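Local coordinates for protein aldehyde dehydrogenase (Anabaena variabilis, PDB 4H7N) that probably oxidises aldehydes to the corresponding carboxylic acids with NAD+ as electron acceptor, at residues I309-A314 and G342-R347; N318-D323 and E363-P368; V354-K359 and V382-D387. One frame throughout, in Å; residues are numbered along the deposited sequence.

Interaction 1: I309-A314 and G342-R347; sequences IAEKQA and GGWWCR
The indole N-H of W344 is held by the carboxylate of E311, and this is the hydrogen bond that links 309-314 to 342-347. NE1 of W344 donates to OE2 of E311 over 2.9 Å with an N-H...O angle of 164°. The bond is nearly straight and runs almost in the ring plane. OE2 receives it on its anti lone pair, the one facing away from the other oxygen. Carboxylate and indole are nearly coplanar, their planes 23° apart, and OE2 and CG of E311 both lie at the edge of the ring, near its plane. With CG anti to the carbonyl carbon (chi1 -82°) and the chain extended beyond it, E311 reaches past the edge of the indole, its CG lying 3.8 Å from CD1 of W344.

The apolar part comes from A314, one helical turn further on. Its CB lies over a face of the indole, 3.7 Å from CG of W344 and 4.1 Å from the centroid of the five-membered ring, a CH-pi contact. The indole is thus touched on two sides, by a methyl group above the pyrrole and a carboxylate at its N-H.

E311 and A314, the two residues that meet W344, both belong to the start of helix 311-326. A310 is the N-cap, and its carbonyl O accepts from A314 N at 3.2 Å. E311 therefore stands in the first turn, where the helix end would probably favour its negative charge.

W344 lies on strand 343-345, which pairs antiparallel with 338-340 as a small hairpin. W345, the next residue, points away and packs on P307, while the W344 backbone bonds to I308. R11 of strand 8-11 touches both E311 and W344, so the contact joins the beginning of helix 311-326 to the hairpin beside an N-terminal strand.

Interaction 2: N318-D323 and E363-P368; sequences NDHILD and EETFGP
H320 reaches from helix 311-326 to T365, in the loop before strand 369-375. Residues 364-368, E-T-F-G-P, match the E-x-F-G-P motif of aldehyde dehydrogenases, a loop that in relatives borders the cofactor site; consistent with this, the side chain of E364 lies about 9 Å from that of E232, the predicted active-site residue.

One side-chain hydrogen bond crosses the contact. ND1 of H320 and OG1 of T365 are 2.9 Å apart, the hydroxyl lying at the edge of the imidazole in its plane, and either atom could be the donor. The threonine presents its hydroxyl with OG1 anti to the carbonyl carbon (chi1 -59°), which leaves CG2 beside the ring at 3.8 Å from ND1.

Carbonyl oxygens surround the adjoining ring carbon. CE1 of H320 is 3.4 Å from O of E363, which lies near the ring plane. O of E364 approaches the same carbon at 3.4 Å but obliquely. Van der Waals contact adds CB of E363, 3.9 Å from CE1 of H320.

The loop is itself fixed from elsewhere: E270 takes the backbone N-H groups of T365 and F366, E364 OE2 accepts from G235 N, and E363 O is bonded to K236 NZ.

Because a hydroxyl can give or take a proton, the bond at ND1 is compatible with more than one tautomer of H320. The two carbonyl oxygens would probably be favourable neighbours for the polarised C-H of CE1. The acids D319 and E363 and the ammonium of K236 would probably act in opposite senses, so the contact does not settle the protonation of H320.

Interaction 3: V354-K359 and V382-D387; sequences VNHSMK and VYLAND
The imidazole of H356 and the carboxylate of D387 lie nearly in one plane, 9° apart, in a histidine-carboxylate pair formed between a type I beta turn (N355 to M358) and the segment 382-387, which carries the last part of helix 378-386 and the residue that follows. ND1 of H356 donates to OD2 of D387 over 2.9 Å at an N-H...O angle of 166°. The carboxylate oxygen lies close to the ring plane and is met on its anti side. D387 turns its carboxylate back along the imidazole with CG anti to the backbone N, and the two side chains run past each other in opposite directions.

L384 approaches the same ring differently. Its CD2 sits over one face, 4.0 Å from the centroid and only 13° from the ring normal, although displaced somewhat toward the rim: a CH-pi contact that complements the polar edge. The carbonyl O of L384 adds an in-plane approach, 3.3 Å from CE1 of H356; this oxygen also accepts from D387 N at 3.1 Å and from R271.

The remaining ring nitrogen, NE2, is hydrogen-bonded to Y273 OH. With partners at both nitrogens and a methyl group on a face, the rotation of the imidazole is well defined. M373 of strand 369-375 touches both H356 and L384, so the pair lies against the sheet that carries strands 269-275 and 369-375.

The turn presenting H356 is braced by an Asx turn: OD1 of N355 accepts from S357 N at 2.7 Å and from S357 OG at 2.6 Å, both in the carbonyl plane.

How the interactions relate
Interactions 1 and 2 share helix 311-326, the first at its start and the second further along, with centres about 12 Å apart; Q313 NE2 joins them by a probable hydrogen bond to T365 O. Interactions 2 and 3 have centres about 14 Å apart, and D323 OD2 probably bonds to K359 N between them. Interactions 1 and 3, with centres about 26 Å apart, do not touch. Along the chain interactions 1 and 2 alternate, as do 2 and 3, whereas 1 closes before 3 opens. Together they tie helix 311-326 to the hairpin 338-345 and to the long connection between strands 349-352 and 369-375, which interaction 3 links to helix 378-386; interaction 2 lies nearest the predicted active site.

Interaction 1: I309-A314 and G342-R347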
# COMPACT_ATOMS: atom_id res chain seq x y z
N ILE A 309 4.52 -26.38 18.53
CA ILE A 309 5.47 -25.50 19.18
C ILE A 309 4.83 -24.68 20.29
O ILE A 309 5.38 -24.54 21.36
CB ILE A 309 6.10 -24.58 18.12
CG1 ILE A 309 7.03 -25.38 17.23
CG2 ILE A 309 6.86 -23.44 18.76
CD1 ILE A 309 7.45 -24.60 16.01
N ALA A 310 3.64 -24.16 20.04
CA ALA A 310 2.98 -23.31 21.03
C ALA A 310 1.89 -24.07 21.74
O ALA A 310 1.07 -24.71 21.09
CB ALA A 310 2.43 -22.06 20.35
N GLU A 311 1.84 -24.01 23.08
CA GLU A 311 0.76 -24.70 23.80
C GLU A 311 -0.64 -24.26 23.39
O GLU A 311 -1.55 -25.10 23.35
CB GLU A 311 0.81 -24.47 25.32
CG GLU A 311 1.76 -25.36 26.03
CD GLU A 311 1.33 -25.63 27.46
OE1 GLU A 311 1.32 -24.70 28.24
OE2 GLU A 311 1.01 -26.79 27.78
N LYS A 312 -0.83 -22.97 23.17
CA LYS A 312 -2.16 -22.49 22.80
C LYS A 312 -2.57 -23.13 21.46
O LYS A 312 -3.72 -23.51 21.26
CB LYS A 312 -2.13 -20.98 22.79
CG LYS A 312 -3.32 -20.28 22.18
CD LYS A 312 -2.85 -18.93 21.64
CE LYS A 312 -3.69 -18.38 20.48
NZ LYS A 312 -4.70 -17.45 21.05
N GLN A 313 -1.63 -23.33 20.55
CA GLN A 313 -2.00 -23.96 19.29
C GLN A 313 -2.39 -25.43 19.47
O GLN A 313 -3.30 -25.94 18.81
CB GLN A 313 -0.90 -23.83 18.25
CG GLN A 313 -1.45 -24.04 16.87
CD GLN A 313 -2.30 -22.84 16.48
OE1 GLN A 313 -1.95 -21.71 16.81
NE2 GLN A 313 -3.45 -23.07 15.84
N ALA A 314 -1.72 -26.12 20.39
CA ALA A 314 -2.12 -27.46 20.75
C ALA A 314 -3.57 -27.51 21.21
O ALA A 314 -4.31 -28.41 20.82
CB ALA A 314 -1.20 -28.03 21.81
N GLY A 342 6.80 -34.39 27.87
CA GLY A 342 6.49 -33.04 28.30
C GLY A 342 6.07 -32.11 27.18
O GLY A 342 5.62 -30.99 27.44
N GLY A 343 6.25 -32.53 25.93
CA GLY A 343 5.82 -31.76 24.76
C GLY A 343 4.45 -32.16 24.23
O GLY A 343 3.95 -33.21 24.58
N TRP A 344 3.86 -31.32 23.40
CA TRP A 344 2.59 -31.64 22.75
C TRP A 344 2.86 -32.06 21.30
O TRP A 344 3.66 -31.43 20.60
CB TRP A 344 1.64 -30.43 22.71
CG TRP A 344 1.02 -30.06 24.03
CD1 TRP A 344 1.24 -28.91 24.74
CD2 TRP A 344 0.08 -30.83 24.78
NE1 TRP A 344 0.50 -28.93 25.89
CE2 TRP A 344 -0.22 -30.09 25.95
CE3 TRP A 344 -0.54 -32.08 24.59
CZ2 TRP A 344 -1.12 -30.55 26.93
CZ3 TRP A 344 -1.42 -32.55 25.55
CH2 TRP A 344 -1.70 -31.77 26.72
N TRP A 345 2.12 -33.06 20.86
CA TRP A 345 2.29 -33.69 19.57
C TRP A 345 0.94 -34.06 18.95
O TRP A 345 -0.05 -34.30 19.65
CB TRP A 345 3.11 -34.97 19.71
CG TRP A 345 4.39 -34.79 20.42
CD1 TRP A 345 4.58 -34.74 21.77
CD2 TRP A 345 5.68 -34.66 19.83
NE1 TRP A 345 5.91 -34.56 22.06
CE2 TRP A 345 6.61 -34.52 20.89
CE3 TRP A 345 6.15 -34.66 18.51
CZ2 TRP A 345 7.96 -34.37 20.68
CZ3 TRP A 345 7.51 -34.54 18.30
CH2 TRP A 345 8.40 -34.38 19.39
N CYS A 346 0.93 -34.07 17.62
CA CYS A 346 -0.20 -34.60 16.84
C CYS A 346 0.37 -35.23 15.59
O CYS A 346 1.19 -34.62 14.87
CB CYS A 346 -1.17 -33.49 16.43
SG CYS A 346 -2.73 -34.15 15.72
N ARG A 347 -0.11 -36.42 15.29
CA ARG A 347 0.30 -37.08 14.07
C ARG A 347 -0.55 -36.62 12.90
O ARG A 347 -1.67 -36.13 13.08
CB ARG A 347 0.18 -38.60 14.19
CG ARG A 347 1.16 -39.24 15.14
CD ARG A 347 0.92 -40.74 15.23
NE ARG A 347 2.14 -41.37 15.71
CZ ARG A 347 2.47 -41.53 16.99
NH1 ARG A 347 1.65 -41.15 17.97
NH2 ARG A 347 3.64 -42.09 17.28

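Interaction 2: N318-D323 and E363-P368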
# COMPACT_ATOMS: atom_id res chain seq x y z
N ASN A 318 -6.58 -29.45 19.18
CA ASN A 318 -7.39 -30.41 19.95
C ASN A 318 -8.90 -30.08 19.86
O ASN A 318 -9.74 -30.94 19.60
CB ASN A 318 -6.90 -30.45 21.39
CG ASN A 318 -7.64 -31.50 22.21
OD1 ASN A 318 -7.55 -32.70 21.93
ND2 ASN A 318 -8.43 -31.04 23.14
N ASP A 319 -9.20 -28.80 19.96
CA ASP A 319 -10.57 -28.34 19.87
C ASP A 319 -11.18 -28.58 18.49
O ASP A 319 -12.33 -28.99 18.39
CB ASP A 319 -10.59 -26.87 20.25
CG ASP A 319 -11.94 -26.26 20.10
OD1 ASP A 319 -12.82 -26.72 20.84
OD2 ASP A 319 -12.13 -25.34 19.26
N HIS A 320 -10.39 -28.41 17.43
CA HIS A 320 -10.87 -28.65 16.06
C HIS A 320 -11.19 -30.11 15.83
O HIS A 320 -12.19 -30.44 15.18
CB HIS A 320 -9.86 -28.12 15.00
CG HIS A 320 -9.87 -26.62 14.88
ND1 HIS A 320 -9.45 -25.95 13.75
CD2 HIS A 320 -10.31 -25.68 15.75
CE1 HIS A 320 -9.63 -24.65 13.93
NE2 HIS A 320 -10.14 -24.46 15.14
N ILE A 321 -10.34 -30.98 16.36
CA ILE A 321 -10.55 -32.43 16.23
C ILE A 321 -11.81 -32.84 17.01
O ILE A 321 -12.69 -33.51 16.47
CB ILE A 321 -9.32 -33.24 16.75
CG1 ILE A 321 -8.10 -32.99 15.90
CG2 ILE A 321 -9.59 -34.74 16.71
CD1 ILE A 321 -6.84 -33.53 16.51
N LEU A 322 -11.92 -32.40 18.25
CA LEU A 322 -13.15 -32.68 19.02
C LEU A 322 -14.43 -32.12 18.42
O LEU A 322 -15.46 -32.82 18.33
CB LEU A 322 -13.02 -32.18 20.46
CG LEU A 322 -11.96 -32.90 21.30
CD1 LEU A 322 -11.80 -32.17 22.63
CD2 LEU A 322 -12.27 -34.37 21.55
N ASP A 323 -14.40 -30.86 17.99
CA ASP A 323 -15.59 -30.25 17.33
C ASP A 323 -15.98 -31.10 16.11
O ASP A 323 -17.16 -31.39 15.87
CB ASP A 323 -15.29 -28.80 16.93
CG ASP A 323 -16.33 -28.22 15.99
OD1 ASP A 323 -17.41 -27.80 16.46
OD2 ASP A 323 -16.07 -28.14 14.77
N GLU A 363 -12.05 -22.34 10.42
CA GLU A 363 -11.07 -21.53 11.15
C GLU A 363 -9.67 -22.12 10.95
O GLU A 363 -9.54 -23.32 10.81
CB GLU A 363 -11.42 -21.46 12.64
CG GLU A 363 -12.79 -20.82 12.88
CD GLU A 363 -13.32 -20.99 14.30
OE1 GLU A 363 -12.55 -21.31 15.22
OE2 GLU A 363 -14.54 -20.80 14.49
N GLU A 364 -8.65 -21.26 10.94
CA GLU A 364 -7.28 -21.69 10.76
C GLU A 364 -6.96 -22.74 11.84
O GLU A 364 -7.19 -22.50 13.02
CB GLU A 364 -6.29 -20.50 10.81
CG GLU A 364 -4.84 -20.86 10.45
CD GLU A 364 -3.94 -19.63 10.08
OE1 GLU A 364 -4.02 -18.63 10.86
OE2 GLU A 364 -3.18 -19.66 9.03
N THR A 365 -6.43 -23.87 11.41
CA THR A 365 -6.07 -24.96 12.33
C THR A 365 -4.58 -24.91 12.71
O THR A 365 -4.21 -25.08 13.88
CB THR A 365 -6.47 -26.29 11.66
OG1 THR A 365 -7.88 -26.27 11.38
CG2 THR A 365 -6.19 -27.49 12.55
N PHE A 366 -3.70 -24.66 11.72
CA PHE A 366 -2.26 -24.62 11.98
C PHE A 366 -1.79 -25.95 12.59
O PHE A 366 -0.96 -25.96 13.50
CB PHE A 366 -1.95 -23.44 12.92
CG PHE A 366 -0.96 -22.47 12.38
CD1 PHE A 366 -1.23 -21.75 11.22
CD2 PHE A 366 0.27 -22.27 13.01
CE1 PHE A 366 -0.33 -20.82 10.70
CE2 PHE A 366 1.19 -21.34 12.49
CZ PHE A 366 0.88 -20.62 11.35
N GLY A 367 -2.34 -27.06 12.09
CA GLY A 367 -1.98 -28.40 12.54
C GLY A 367 -1.93 -29.38 11.37
O GLY A 367 -2.21 -29.01 10.22
N PRO A 368 -1.58 -30.66 11.65
CA PRO A 368 -1.33 -31.58 10.54
C PRO A 368 -2.60 -32.35 10.16
O PRO A 368 -2.61 -33.59 10.10
CB PRO A 368 -0.26 -32.50 11.12
CG PRO A 368 -0.66 -32.63 12.56
CD PRO A 368 -1.25 -31.28 12.94

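Interaction 3: V354-K359 and V382-D387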
# COMPACT_ATOMS: atom_id res chain seq x y z
N VAL A 354 -16.76 -34.90 6.56
CA VAL A 354 -16.52 -33.54 7.10
C VAL A 354 -17.31 -32.54 6.28
O VAL A 354 -17.79 -32.87 5.17
CB VAL A 354 -15.04 -33.15 7.09
CG1 VAL A 354 -14.24 -34.04 8.03
CG2 VAL A 354 -14.43 -33.25 5.69
N ASN A 355 -17.53 -31.37 6.84
CA ASN A 355 -18.28 -30.33 6.15
C ASN A 355 -17.99 -28.96 6.76
O ASN A 355 -17.24 -28.83 7.74
CB ASN A 355 -19.77 -30.64 6.12
CG ASN A 355 -20.40 -30.65 7.49
OD1 ASN A 355 -20.34 -29.68 8.23
ND2 ASN A 355 -21.02 -31.75 7.84
N HIS A 356 -18.57 -27.93 6.16
CA HIS A 356 -18.23 -26.58 6.53
C HIS A 356 -19.01 -26.11 7.78
O HIS A 356 -18.88 -24.95 8.18
CB HIS A 356 -18.45 -25.64 5.34
CG HIS A 356 -17.37 -25.70 4.30
ND1 HIS A 356 -17.06 -24.64 3.49
CD2 HIS A 356 -16.51 -26.69 3.95
CE1 HIS A 356 -16.06 -24.96 2.68
NE2 HIS A 356 -15.69 -26.20 2.94
N SER A 357 -19.77 -27.00 8.45
CA SER A 357 -20.26 -26.64 9.80
C SER A 357 -19.15 -26.79 10.85
O SER A 357 -19.30 -26.32 11.97
CB SER A 357 -21.45 -27.51 10.22
OG SER A 357 -21.01 -28.83 10.55
N MSE A 358 -18.04 -27.42 10.50
CA MSE A 358 -16.98 -27.72 11.48
C MSE A 358 -15.86 -26.68 11.46
O MSE A 358 -15.45 -26.16 10.39
CB MSE A 358 -16.36 -29.11 11.19
CG MSE A 358 -17.34 -30.24 11.11
SE MSE A 358 -16.47 -31.83 10.29
CE MSE A 358 -17.99 -33.02 10.59
N LYS A 359 -15.28 -26.42 12.63
CA LYS A 359 -14.17 -25.49 12.75
C LYS A 359 -13.00 -25.87 11.91
O LYS A 359 -12.31 -25.01 11.36
CB LYS A 359 -13.68 -25.45 14.18
CG LYS A 359 -14.65 -24.81 15.15
CD LYS A 359 -14.09 -25.01 16.55
CE LYS A 359 -15.11 -24.76 17.63
NZ LYS A 359 -14.95 -23.37 18.10
N VAL A 382 -15.44 -25.24 -6.64
CA VAL A 382 -15.11 -23.82 -6.62
C VAL A 382 -15.87 -23.08 -5.49
O VAL A 382 -15.27 -22.28 -4.76
CB VAL A 382 -15.41 -23.16 -7.99
CG1 VAL A 382 -15.39 -21.63 -7.92
CG2 VAL A 382 -14.38 -23.66 -9.02
N TYR A 383 -17.16 -23.34 -5.36
CA TYR A 383 -17.95 -22.74 -4.28
C TYR A 383 -17.36 -23.07 -2.90
O TYR A 383 -17.18 -22.19 -2.07
CB TYR A 383 -19.40 -23.24 -4.31
CG TYR A 383 -20.15 -22.78 -3.09
CD1 TYR A 383 -20.55 -21.44 -2.97
CD2 TYR A 383 -20.38 -23.63 -2.01
CE1 TYR A 383 -21.20 -20.99 -1.84
CE2 TYR A 383 -21.03 -23.18 -0.87
CZ TYR A 383 -21.42 -21.86 -0.81
OH TYR A 383 -22.06 -21.38 0.28
N LEU A 384 -17.06 -24.34 -2.66
CA LEU A 384 -16.47 -24.73 -1.37
C LEU A 384 -15.08 -24.12 -1.14
O LEU A 384 -14.82 -23.61 -0.09
CB LEU A 384 -16.42 -26.26 -1.22
CG LEU A 384 -17.80 -26.95 -1.21
CD1 LEU A 384 -17.64 -28.44 -1.55
CD2 LEU A 384 -18.51 -26.78 0.12
N ALA A 385 -14.22 -24.12 -2.16
CA ALA A 385 -12.88 -23.58 -2.01
C ALA A 385 -12.93 -22.10 -1.68
O ALA A 385 -12.07 -21.59 -0.94
CB ALA A 385 -12.06 -23.77 -3.28
N ASN A 386 -13.95 -21.43 -2.22
CA ASN A 386 -14.09 -19.97 -2.04
C ASN A 386 -14.93 -19.59 -0.81
O ASN A 386 -15.05 -18.41 -0.51
CB ASN A 386 -14.70 -19.31 -3.29
CG ASN A 386 -13.67 -19.08 -4.40
OD1 ASN A 386 -12.48 -18.97 -4.15
ND2 ASN A 386 -14.15 -18.93 -5.62
N ASP A 387 -15.48 -20.58 -0.12
CA ASP A 387 -16.28 -20.35 1.09
C ASP A 387 -15.40 -20.19 2.35
O ASP A 387 -15.35 -21.07 3.22
CB ASP A 387 -17.25 -21.55 1.29
CG ASP A 387 -18.26 -21.31 2.39
OD1 ASP A 387 -18.66 -20.14 2.48
OD2 ASP A 387 -18.60 -22.24 3.17